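Cytochrome C (Marichromatium purpuratum 984, PDB 5LO9) carries four covalently attached c-type hemes and, as the thiosulfate dehydrogenase TsdBA, probably oxidises thiosulfate and relays the electrons along its hemes. Local coordinates at residues A443-A447 and A448-L452; G412-D416 and G417-F421; G172-A176 and D177-A181. All blocks are in the same frame, centred on the assembly; numbering follows the deposited sequence.

In the fold
Contacts 1 and 2 serve the same heme and lie in series within one cytochrome c unit of the chain: the hairpin 412-421 precedes helix 439-449, and their nearest atoms are about 5 Å apart. Contact 1 is buried; it leads from that helix to the axial methionine, so its polar groups are backbone and amide and its side chains mostly apolar. Contact 2 lies at the surface, its turn exposed while its bulged end, with Val420 and Phe421, dips to the heme rim. Contact 3, also at the surface, belongs to a different cytochrome c unit, about 27 Å from each of the others between centres. There charged residues cap the start of helix 176-187.

Contact 1. Residues A443-A447 and A448-L452; sequences AAFIA and ANMPL. With HEC (heme c), chain F.
The Phe445 ring carries CB of Asn449 over one face, 4.1 Å from the ring centroid, and meets C4A of the heme in its own plane at the edge. The amide of Asn449 is turned 31° from the ring, and CE2 of Phe445 lies 3.9 Å from CG of Met450. This is the C-terminal part of helix 439-449, where it runs into the methionine loop of a cytochrome c fold with His-Met ligation; His406 is the second axial ligand. Phe445 reaches the heme because its CG stands anti to the backbone N (chi1 174°). An aromatic suits this place: it packs against the heme edge and Asn449, and also meets the ring of Tyr379. Asn449 ties down the backbone here: its ND2 gives a hydrogen bond of 3.1 Å to O of Phe445, on a lone pair in the carbonyl plane, and another to O of Asp299. Ile446 sets CD1 3.5 Å from the heme methyl CMB, while its backbone O receives N of both Asn449 and Met450. A cis peptide bond leads into Pro451, whose CA lies 3.6 Å from the heme CHC. Methionine suits an axial position, its long flexible chain bending to bring the soft thioether SD of Met450 within 2.3 Å of the heme iron, FE.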
loop_
_atom_site.group_PDB
_atom_site.type_symbol
_atom_site.label_atom_id
_atom_site.label_comp_id
_atom_site.label_asym_id
_atom_site.label_seq_id
_atom_site.Cartn_x
_atom_site.Cartn_y
_atom_site.Cartn_z
ATOM N N ALA A 443 -19.803 10.265 18.704
ATOM C CA ALA A 443 -21.167 10.673 18.400
ATOM C C ALA A 443 -21.487 10.394 16.947
ATOM O O ALA A 443 -22.586 9.937 16.608
ATOM C CB ALA A 443 -21.367 12.148 18.709
ATOM N N ALA A 444 -20.530 10.642 16.065
ATOM C CA ALA A 444 -20.808 10.375 14.672
ATOM C C ALA A 444 -20.950 8.882 14.417
ATOM O O ALA A 444 -21.813 8.455 13.644
ATOM C CB ALA A 444 -19.718 10.976 13.826
ATOM N N PHE A 445 -20.135 8.064 15.066
ATOM C CA PHE A 445 -20.308 6.635 14.900
ATOM C C PHE A 445 -21.691 6.210 15.343
ATOM O O PHE A 445 -22.397 5.496 14.618
ATOM C CB PHE A 445 -19.265 5.879 15.688
ATOM C CG PHE A 445 -19.478 4.393 15.679
ATOM C CD1 PHE A 445 -19.205 3.662 14.558
ATOM C CD2 PHE A 445 -19.945 3.739 16.803
ATOM C CE1 PHE A 445 -19.380 2.289 14.547
ATOM C CE2 PHE A 445 -20.129 2.381 16.796
ATOM C CZ PHE A 445 -19.842 1.649 15.657
ATOM N N ILE A 446 -22.087 6.653 16.540
ATOM C CA ILE A 446 -23.334 6.205 17.157
ATOM C C ILE A 446 -24.551 6.620 16.321
ATOM O O ILE A 446 -25.437 5.794 16.011
ATOM C CB ILE A 446 -23.423 6.745 18.597
ATOM C CG1 ILE A 446 -22.499 5.935 19.522
ATOM C CG2 ILE A 446 -24.890 6.772 19.096
ATOM C CD1 ILE A 446 -22.152 6.636 20.813
ATOM N N ALA A 447 -24.645 7.916 15.998
ATOM C CA ALA A 447 -25.803 8.417 15.263
ATOM C C ALA A 447 -26.064 7.587 14.033
ATOM O O ALA A 447 -27.223 7.285 13.714
ATOM C CB ALA A 447 -25.595 9.859 14.833
ATOM N N ALA A 448 -24.994 7.176 13.348
ATOM C CA ALA A 448 -25.111 6.428 12.097
ATOM C C ALA A 448 -25.197 4.914 12.272
ATOM O O ALA A 448 -25.702 4.239 11.372
ATOM C CB ALA A 448 -23.924 6.726 11.178
ATOM N N ASN A 449 -24.728 4.349 13.389
ATOM C CA ASN A 449 -24.518 2.911 13.441
ATOM C C ASN A 449 -25.062 2.227 14.670
ATOM O O ASN A 449 -25.102 0.985 14.679
ATOM C CB ASN A 449 -23.030 2.594 13.324
ATOM C CG ASN A 449 -22.503 2.988 11.985
ATOM O OD1 ASN A 449 -22.846 2.385 10.969
ATOM N ND2 ASN A 449 -21.721 4.037 11.953
ATOM N N MET A 450 -25.519 2.973 15.678
ATOM C CA MET A 450 -25.998 2.303 16.878
ATOM C C MET A 450 -27.328 2.893 17.328
ATOM O O MET A 450 -27.489 4.118 17.373
ATOM C CB MET A 450 -25.010 2.400 18.041
ATOM C CG MET A 450 -23.786 1.540 17.841
ATOM S SD MET A 450 -24.108 -0.206 18.046
ATOM C CE MET A 450 -23.186 -0.905 16.690
ATOM N N PRO A 451 -28.260 2.049 17.760
ATOM C CA PRO A 451 -28.097 0.597 17.932
ATOM C C PRO A 451 -27.889 -0.230 16.686
ATOM O O PRO A 451 -28.431 0.110 15.655
ATOM C CB PRO A 451 -29.400 0.176 18.577
ATOM C CG PRO A 451 -29.866 1.370 19.282
ATOM C CD PRO A 451 -29.511 2.514 18.344
ATOM N N LEU A 452 -27.173 -1.345 16.857
ATOM C CA LEU A 452 -26.788 -2.256 15.779
ATOM C C LEU A 452 -27.857 -2.407 14.708
ATOM O O LEU A 452 -27.612 -2.128 13.526
ATOM C CB LEU A 452 -26.488 -3.620 16.384
ATOM C CG LEU A 452 -25.997 -4.686 15.458
ATOM C CD1 LEU A 452 -24.587 -4.355 14.998
ATOM C CD2 LEU A 452 -26.097 -5.996 16.230
HETATM FE FE HEC F . -23.358 -0.961 20.074
HETATM C CHA HEC F . -20.275 -1.733 18.631
HETATM C CHB HEC F . -22.176 2.171 21.075
HETATM C CHC HEC F . -26.553 -0.116 21.107
HETATM C CHD HEC F . -24.397 -4.310 19.656
HETATM N NA HEC F . -21.539 0.042 19.899
HETATM C C1A HEC F . -20.430 -0.431 19.310
HETATM C C2A HEC F . -19.303 0.538 19.393
HETATM C C3A HEC F . -19.864 1.680 20.089
HETATM C C4A HEC F . -21.262 1.259 20.369
HETATM C CMA HEC F . -19.149 2.955 20.417
HETATM C CAA HEC F . -17.905 0.451 18.871
HETATM C CBA HEC F . -16.951 0.654 20.053
HETATM C CGA HEC F . -16.130 -0.559 20.395
HETATM O O1A HEC F . -16.262 -1.579 19.702
HETATM O O2A HEC F . -15.362 -0.465 21.376
HETATM N NB HEC F . -24.202 0.729 20.928
HETATM C C1B HEC F . -23.591 1.860 21.256
HETATM C C2B HEC F . -24.508 2.861 21.844
HETATM C C3B HEC F . -25.803 2.190 21.844
HETATM C C4B HEC F . -25.490 0.877 21.232
HETATM C CMB HEC F . -24.170 4.220 22.338
HETATM C CAB HEC F . -27.139 2.707 22.308
HETATM C CBB HEC F . -27.449 3.931 21.479
HETATM N NC HEC F . -25.145 -2.015 20.346
HETATM C C1C HEC F . -26.297 -1.508 20.761
HETATM C C2C HEC F . -27.368 -2.508 20.905
HETATM C C3C HEC F . -26.746 -3.748 20.485
HETATM C C4C HEC F . -25.355 -3.323 20.178
HETATM C CMC HEC F . -28.758 -2.265 21.393
HETATM C CAC HEC F . -27.281 -5.156 20.428
HETATM C CBC HEC F . -28.554 -5.380 19.683
HETATM N ND HEC F . -22.500 -2.685 19.270
HETATM C C1D HEC F . -23.062 -3.899 19.179
HETATM C C2D HEC F . -22.155 -4.871 18.511
HETATM C C3D HEC F . -20.961 -4.106 18.200
HETATM C C4D HEC F . -21.282 -2.766 18.709
HETATM C CMD HEC F . -22.380 -6.306 18.199
HETATM C CAD HEC F . -19.730 -4.619 17.536
HETATM C CBD HEC F . -20.060 -4.732 16.051
HETATM C CGD HEC F . -19.466 -5.985 15.419
HETATM O O1D HEC F . -18.836 -6.828 16.082
HETATM O O2D HEC F . -19.649 -6.165 14.212
HETATM O O HOH W 1 -28.671 5.947 15.967
#

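Contact 2. Residues G412-D416 and G417-F421; sequences GLLVD and GEVVF. With HEC (heme c), chain F.
Residues 412-416 and 417-421 run roughly antiparallel, their end-to-end directions 149° apart, as the two arms of a tight beta hairpin closed by a type I' turn from Val415 to Glu418. Val415 and Glu418 form a hydrogen-bonded pair, N of Val415 lying 2.9 Å from O of Glu418; Leu414 and Val419 form the non-hydrogen-bonded pair that follows. The register then slips by one residue in a classic beta bulge: Val420 and Phe421 both face Leu413, and O of Leu413 takes N of Val420 at 3.0 Å and N of Phe421 at 3.2 Å. The turn needs positive phi at Asp416 and Gly417, and at Gly417 any CB would jam against the preceding carbonyl. Gly412 likewise has positive phi, and a side chain there would run into O of Phe421.

Leu414 and Val419 share one face, CD1 of Leu414 4.1 Å from CG1 of Val419; Leu413, Val415, Glu418 and Phe421 share the other. There Leu413 and Phe421 point the same way side by side, CB of Leu413 3.7 Å from CD2 of Phe421. At the bulge, CG2 of Val420 meets CG2 of Val415 at 3.6 Å. Val420 and Phe421 belong to the heme pocket: with CG of Phe421 anti to the carbonyl carbon (chi1 -53°), its CD1 comes 3.6 Å from the heme CHD. OE1 of Glu418 is hydrogen-bonded to ND1 of His270, and OE2 weakly to OG1 of Thr273.

In the chain the hairpin comes between helices 403-406 and 439-449, with Gly412 bonded through its backbone to His406 and Phe421 against Phe136.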
loop_
_atom_site.group_PDB
_atom_site.type_symbol
_atom_site.label_atom_id
_atom_site.label_comp_id
_atom_site.label_asym_id
_atom_site.label_seq_id
_atom_site.Cartn_x
_atom_site.Cartn_y
_atom_site.Cartn_z
ATOM N N GLY A 412 -19.632 -4.774 28.405
ATOM C CA GLY A 412 -19.720 -5.644 27.252
ATOM C C GLY A 412 -20.051 -7.106 27.595
ATOM O O GLY A 412 -20.422 -7.469 28.725
ATOM N N LEU A 413 -19.930 -7.948 26.561
ATOM C CA LEU A 413 -20.172 -9.375 26.718
ATOM C C LEU A 413 -19.210 -10.174 25.862
ATOM O O LEU A 413 -19.054 -9.901 24.668
ATOM C CB LEU A 413 -21.603 -9.773 26.330
ATOM C CG LEU A 413 -21.949 -11.261 26.513
ATOM C CD1 LEU A 413 -21.743 -11.644 27.964
ATOM C CD2 LEU A 413 -23.385 -11.556 26.121
ATOM N N LEU A 414 -18.637 -11.201 26.467
ATOM C CA LEU A 414 -17.768 -12.134 25.786
ATOM C C LEU A 414 -18.376 -13.531 25.892
ATOM O O LEU A 414 -18.962 -13.881 26.918
ATOM C CB LEU A 414 -16.390 -12.062 26.427
ATOM C CG LEU A 414 -15.361 -11.185 25.725
ATOM C CD1 LEU A 414 -15.864 -9.803 25.498
ATOM C CD2 LEU A 414 -14.114 -11.082 26.585
ATOM N N VAL A 415 -18.243 -14.334 24.838
ATOM C CA VAL A 415 -18.760 -15.702 24.804
ATOM C C VAL A 415 -17.661 -16.610 24.266
ATOM O O VAL A 415 -17.228 -16.447 23.115
ATOM C CB VAL A 415 -20.016 -15.810 23.926
ATOM C CG1 VAL A 415 -20.480 -17.260 23.776
ATOM C CG2 VAL A 415 -21.107 -14.936 24.488
ATOM N N ASP A 416 -17.218 -17.571 25.087
ATOM C CA ASP A 416 -16.105 -18.466 24.722
ATOM C C ASP A 416 -14.896 -17.655 24.247
ATOM O O ASP A 416 -14.211 -18.027 23.301
ATOM C CB ASP A 416 -16.517 -19.492 23.660
ATOM C CG ASP A 416 -17.632 -20.464 24.150
ATOM O OD1 ASP A 416 -18.350 -21.078 23.303
ATOM O OD2 ASP A 416 -17.791 -20.611 25.394
ATOM N N GLY A 417 -14.634 -16.525 24.914
ATOM C CA GLY A 417 -13.532 -15.654 24.561
ATOM C C GLY A 417 -13.773 -14.688 23.418
ATOM O O GLY A 417 -13.001 -13.733 23.274
ATOM N N GLU A 418 -14.795 -14.913 22.586
ATOM C CA GLU A 418 -15.133 -14.013 21.486
ATOM C C GLU A 418 -15.898 -12.792 21.973
ATOM O O GLU A 418 -16.723 -12.880 22.888
ATOM C CB GLU A 418 -15.992 -14.729 20.447
ATOM C CG GLU A 418 -15.329 -15.952 19.786
ATOM C CD GLU A 418 -13.967 -15.678 19.116
ATOM O OE1 GLU A 418 -13.766 -14.624 18.436
ATOM O OE2 GLU A 418 -13.080 -16.545 19.325
ATOM N N VAL A 419 -15.635 -11.652 21.342
ATOM C CA VAL A 419 -16.331 -10.417 21.683
ATOM C C VAL A 419 -17.674 -10.425 20.976
ATOM O O VAL A 419 -17.734 -10.281 19.756
ATOM C CB VAL A 419 -15.544 -9.164 21.280
ATOM C CG1 VAL A 419 -16.255 -7.941 21.832
ATOM C CG2 VAL A 419 -14.116 -9.187 21.787
ATOM N N VAL A 420 -18.752 -10.489 21.740
ATOM C CA VAL A 420 -20.063 -10.310 21.142
ATOM C C VAL A 420 -20.462 -8.848 21.184
ATOM O O VAL A 420 -20.757 -8.265 20.145
ATOM C CB VAL A 420 -21.111 -11.166 21.853
ATOM C CG1 VAL A 420 -22.446 -10.910 21.262
ATOM C CG2 VAL A 420 -20.773 -12.611 21.735
ATOM N N PHE A 421 -20.456 -8.251 22.370
ATOM C CA PHE A 421 -20.799 -6.841 22.544
ATOM C C PHE A 421 -19.606 -6.155 23.180
ATOM O O PHE A 421 -19.233 -6.493 24.318
ATOM C CB PHE A 421 -22.044 -6.668 23.412
ATOM C CG PHE A 421 -23.197 -7.453 22.920
ATOM C CD1 PHE A 421 -23.635 -7.283 21.615
ATOM C CD2 PHE A 421 -23.832 -8.383 23.735
ATOM C CE1 PHE A 421 -24.689 -8.011 21.126
ATOM C CE2 PHE A 421 -24.894 -9.158 23.248
ATOM C CZ PHE A 421 -25.327 -8.962 21.942
HETATM FE FE HEC F . -23.358 -0.961 20.074
HETATM C CHA HEC F . -20.275 -1.733 18.631
HETATM C CHB HEC F . -22.176 2.171 21.075
HETATM C CHC HEC F . -26.553 -0.116 21.107
HETATM C CHD HEC F . -24.397 -4.310 19.656
HETATM N NA HEC F . -21.539 0.042 19.899
HETATM C C1A HEC F . -20.430 -0.431 19.310
HETATM C C2A HEC F . -19.303 0.538 19.393
HETATM C C3A HEC F . -19.864 1.680 20.089
HETATM C C4A HEC F . -21.262 1.259 20.369
HETATM C CMA HEC F . -19.149 2.955 20.417
HETATM C CAA HEC F . -17.905 0.451 18.871
HETATM C CBA HEC F . -16.951 0.654 20.053
HETATM C CGA HEC F . -16.130 -0.559 20.395
HETATM O O1A HEC F . -16.262 -1.579 19.702
HETATM O O2A HEC F . -15.362 -0.465 21.376
HETATM N NB HEC F . -24.202 0.729 20.928
HETATM C C1B HEC F . -23.591 1.860 21.256
HETATM C C2B HEC F . -24.508 2.861 21.844
HETATM C C3B HEC F . -25.803 2.190 21.844
HETATM C C4B HEC F . -25.490 0.877 21.232
HETATM C CMB HEC F . -24.170 4.220 22.338
HETATM C CAB HEC F . -27.139 2.707 22.308
HETATM C CBB HEC F . -27.449 3.931 21.479
HETATM N NC HEC F . -25.145 -2.015 20.346
HETATM C C1C HEC F . -26.297 -1.508 20.761
HETATM C C2C HEC F . -27.368 -2.508 20.905
HETATM C C3C HEC F . -26.746 -3.748 20.485
HETATM C C4C HEC F . -25.355 -3.323 20.178
HETATM C CMC HEC F . -28.758 -2.265 21.393
HETATM C CAC HEC F . -27.281 -5.156 20.428
HETATM C CBC HEC F . -28.554 -5.380 19.683
HETATM N ND HEC F . -22.500 -2.685 19.270
HETATM C C1D HEC F . -23.062 -3.899 19.179
HETATM C C2D HEC F . -22.155 -4.871 18.511
HETATM C C3D HEC F . -20.961 -4.106 18.200
HETATM C C4D HEC F . -21.282 -2.766 18.709
HETATM C CMD HEC F . -22.380 -6.306 18.199
HETATM C CAD HEC F . -19.730 -4.619 17.536
HETATM C CBD HEC F . -20.060 -4.732 16.051
HETATM C CGD HEC F . -19.466 -5.985 15.419
HETATM O O1D HEC F . -18.836 -6.828 16.082
HETATM O O2D HEC F . -19.649 -6.165 14.212
#

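Contact 3. Residues G172-A176 and D177-A181; sequences GRLDA and DEQRA. With PGO (S-1,2-propanediol), chain P.
Leu174, apolar where the loop folds against helix 176-187, brings its CB 4.1 Å from CG of Gln179; Arg173 just before it forms a salt bridge with Asp454. The Leu174 side chain also rests on Leu118 and lies about 4 Å, between nearest atoms, from a heme c, which places the cap beside that heme pocket. Asp175 follows at the N-cap position and forms a capping box with Glu178. Its CG sits between the backbone N and the carbonyl carbon (chi1 69°), which brings OD1 of Asp175 within 2.9 Å of N of Glu178; in return OE1 of Glu178 accepts N of Asp175 at 3.0 Å, nearly straight at 172°. The two carboxylates stack with planes 20° apart, OD1 of Asp175 3.6 Å from OE1 of Glu178. The helix start, and the salt bridge from Glu178 to Arg116, would probably ease this closeness of like charges. Ala176 is small, which probably leaves room for Arg180 to fold back; O of Ala176 lies over the centre of one guanidinium face, while OD1 of Asp177, in the guanidinium plane, receives NH2 of Arg180 at 2.8 Å. A leucine in place of Arg180 would probably leave the Asp177 carboxylate without its charged mate and free to turn. Around this cap, Leu174 and Glu178 rest on Leu107 of helix 102-110, and Gln179 and Arg180 meet helix 144-156.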
loop_
_atom_site.group_PDB
_atom_site.type_symbol
_atom_site.label_atom_id
_atom_site.label_comp_id
_atom_site.label_asym_id
_atom_site.label_seq_id
_atom_site.Cartn_x
_atom_site.Cartn_y
_atom_site.Cartn_z
ATOM N N GLY A 172 -38.979 -9.688 9.533
ATOM C CA GLY A 172 -39.568 -8.881 8.489
ATOM C C GLY A 172 -38.694 -8.674 7.277
ATOM O O GLY A 172 -39.183 -8.197 6.249
ATOM N N ARG A 173 -37.417 -8.984 7.387
ATOM C CA ARG A 173 -36.456 -8.745 6.331
ATOM C C ARG A 173 -36.005 -10.042 5.660
ATOM O O ARG A 173 -35.100 -10.019 4.821
ATOM C CB ARG A 173 -35.280 -7.969 6.928
ATOM C CG ARG A 173 -35.721 -6.623 7.525
ATOM C CD ARG A 173 -34.575 -5.812 8.063
ATOM N NE ARG A 173 -35.013 -4.752 8.965
ATOM C CZ ARG A 173 -34.256 -3.726 9.345
ATOM N NH1 ARG A 173 -33.018 -3.590 8.911
ATOM N NH2 ARG A 173 -34.745 -2.810 10.145
ATOM N N LEU A 174 -36.623 -11.167 6.005
ATOM C CA LEU A 174 -36.324 -12.468 5.425
ATOM C C LEU A 174 -37.502 -12.953 4.583
ATOM O O LEU A 174 -38.664 -12.725 4.945
ATOM C CB LEU A 174 -36.049 -13.495 6.519
ATOM C CG LEU A 174 -34.993 -13.190 7.567
ATOM C CD1 LEU A 174 -34.965 -14.276 8.668
ATOM C CD2 LEU A 174 -33.683 -13.081 6.895
ATOM N N ASP A 175 -37.202 -13.629 3.465
ATOM C CA ASP A 175 -38.223 -14.303 2.671
ATOM C C ASP A 175 -38.327 -15.769 3.123
ATOM O O ASP A 175 -37.529 -16.258 3.920
ATOM C CB ASP A 175 -37.960 -14.142 1.147
ATOM C CG ASP A 175 -36.721 -14.889 0.628
ATOM O OD1 ASP A 175 -36.441 -16.025 1.097
ATOM O OD2 ASP A 175 -36.076 -14.369 -0.331
ATOM N N ALA A 176 -39.376 -16.450 2.659
ATOM C CA ALA A 176 -39.666 -17.810 3.117
ATOM C C ALA A 176 -38.482 -18.758 2.920
ATOM O O ALA A 176 -38.218 -19.621 3.774
ATOM C CB ALA A 176 -40.866 -18.343 2.344
ATOM N N ASP A 177 -37.811 -18.670 1.755
ATOM C CA ASP A 177 -36.680 -19.550 1.480
ATOM C C ASP A 177 -35.577 -19.335 2.495
ATOM O O ASP A 177 -35.014 -20.299 3.037
ATOM C CB ASP A 177 -36.160 -19.328 0.052
ATOM C CG ASP A 177 -37.071 -19.966 -1.014
ATOM O OD1 ASP A 177 -38.127 -20.563 -0.643
ATOM O OD2 ASP A 177 -36.723 -19.873 -2.222
ATOM N N GLU A 178 -35.297 -18.074 2.816
ATOM C CA GLU A 178 -34.223 -17.800 3.759
ATOM C C GLU A 178 -34.579 -18.330 5.134
ATOM O O GLU A 178 -33.708 -18.845 5.844
ATOM C CB GLU A 178 -33.930 -16.299 3.794
ATOM C CG GLU A 178 -33.217 -15.813 2.553
ATOM C CD GLU A 178 -33.332 -14.316 2.350
ATOM O OE1 GLU A 178 -34.317 -13.733 2.838
ATOM O OE2 GLU A 178 -32.464 -13.720 1.677
ATOM N N GLN A 179 -35.866 -18.265 5.503
ATOM C CA GLN A 179 -36.284 -18.777 6.804
ATOM C C GLN A 179 -36.009 -20.266 6.924
ATOM O O GLN A 179 -35.449 -20.720 7.935
ATOM C CB GLN A 179 -37.754 -18.492 7.034
ATOM C CG GLN A 179 -38.017 -17.029 7.276
ATOM C CD GLN A 179 -39.465 -16.726 7.492
ATOM O OE1 GLN A 179 -40.305 -17.633 7.465
ATOM N NE2 GLN A 179 -39.772 -15.453 7.772
ATOM N N ARG A 180 -36.313 -21.031 5.868
ATOM C CA ARG A 180 -36.037 -22.462 5.913
ATOM C C ARG A 180 -34.541 -22.724 5.985
ATOM O O ARG A 180 -34.078 -23.499 6.840
ATOM C CB ARG A 180 -36.667 -23.167 4.704
ATOM C CG ARG A 180 -38.204 -23.238 4.763
ATOM C CD ARG A 180 -38.790 -24.014 3.599
ATOM N NE ARG A 180 -38.935 -23.136 2.442
ATOM C CZ ARG A 180 -40.001 -22.364 2.199
ATOM N NH1 ARG A 180 -41.058 -22.342 3.034
ATOM N NH2 ARG A 180 -40.003 -21.592 1.112
ATOM N N ALA A 181 -33.759 -22.009 5.169
ATOM C CA ALA A 181 -32.327 -22.265 5.151
ATOM C C ALA A 181 -31.697 -21.942 6.496
ATOM O O ALA A 181 -30.894 -22.724 7.016
ATOM C CB ALA A 181 -31.676 -21.460 4.039
HETATM C C1 PGO P . -41.680 -11.270 5.084
HETATM C C2 PGO P . -42.767 -10.194 5.236
HETATM C C3 PGO P . -42.444 -8.946 4.380
HETATM O O1 PGO P . -41.745 -12.235 6.154
HETATM O O2 PGO P . -42.947 -9.899 6.645
#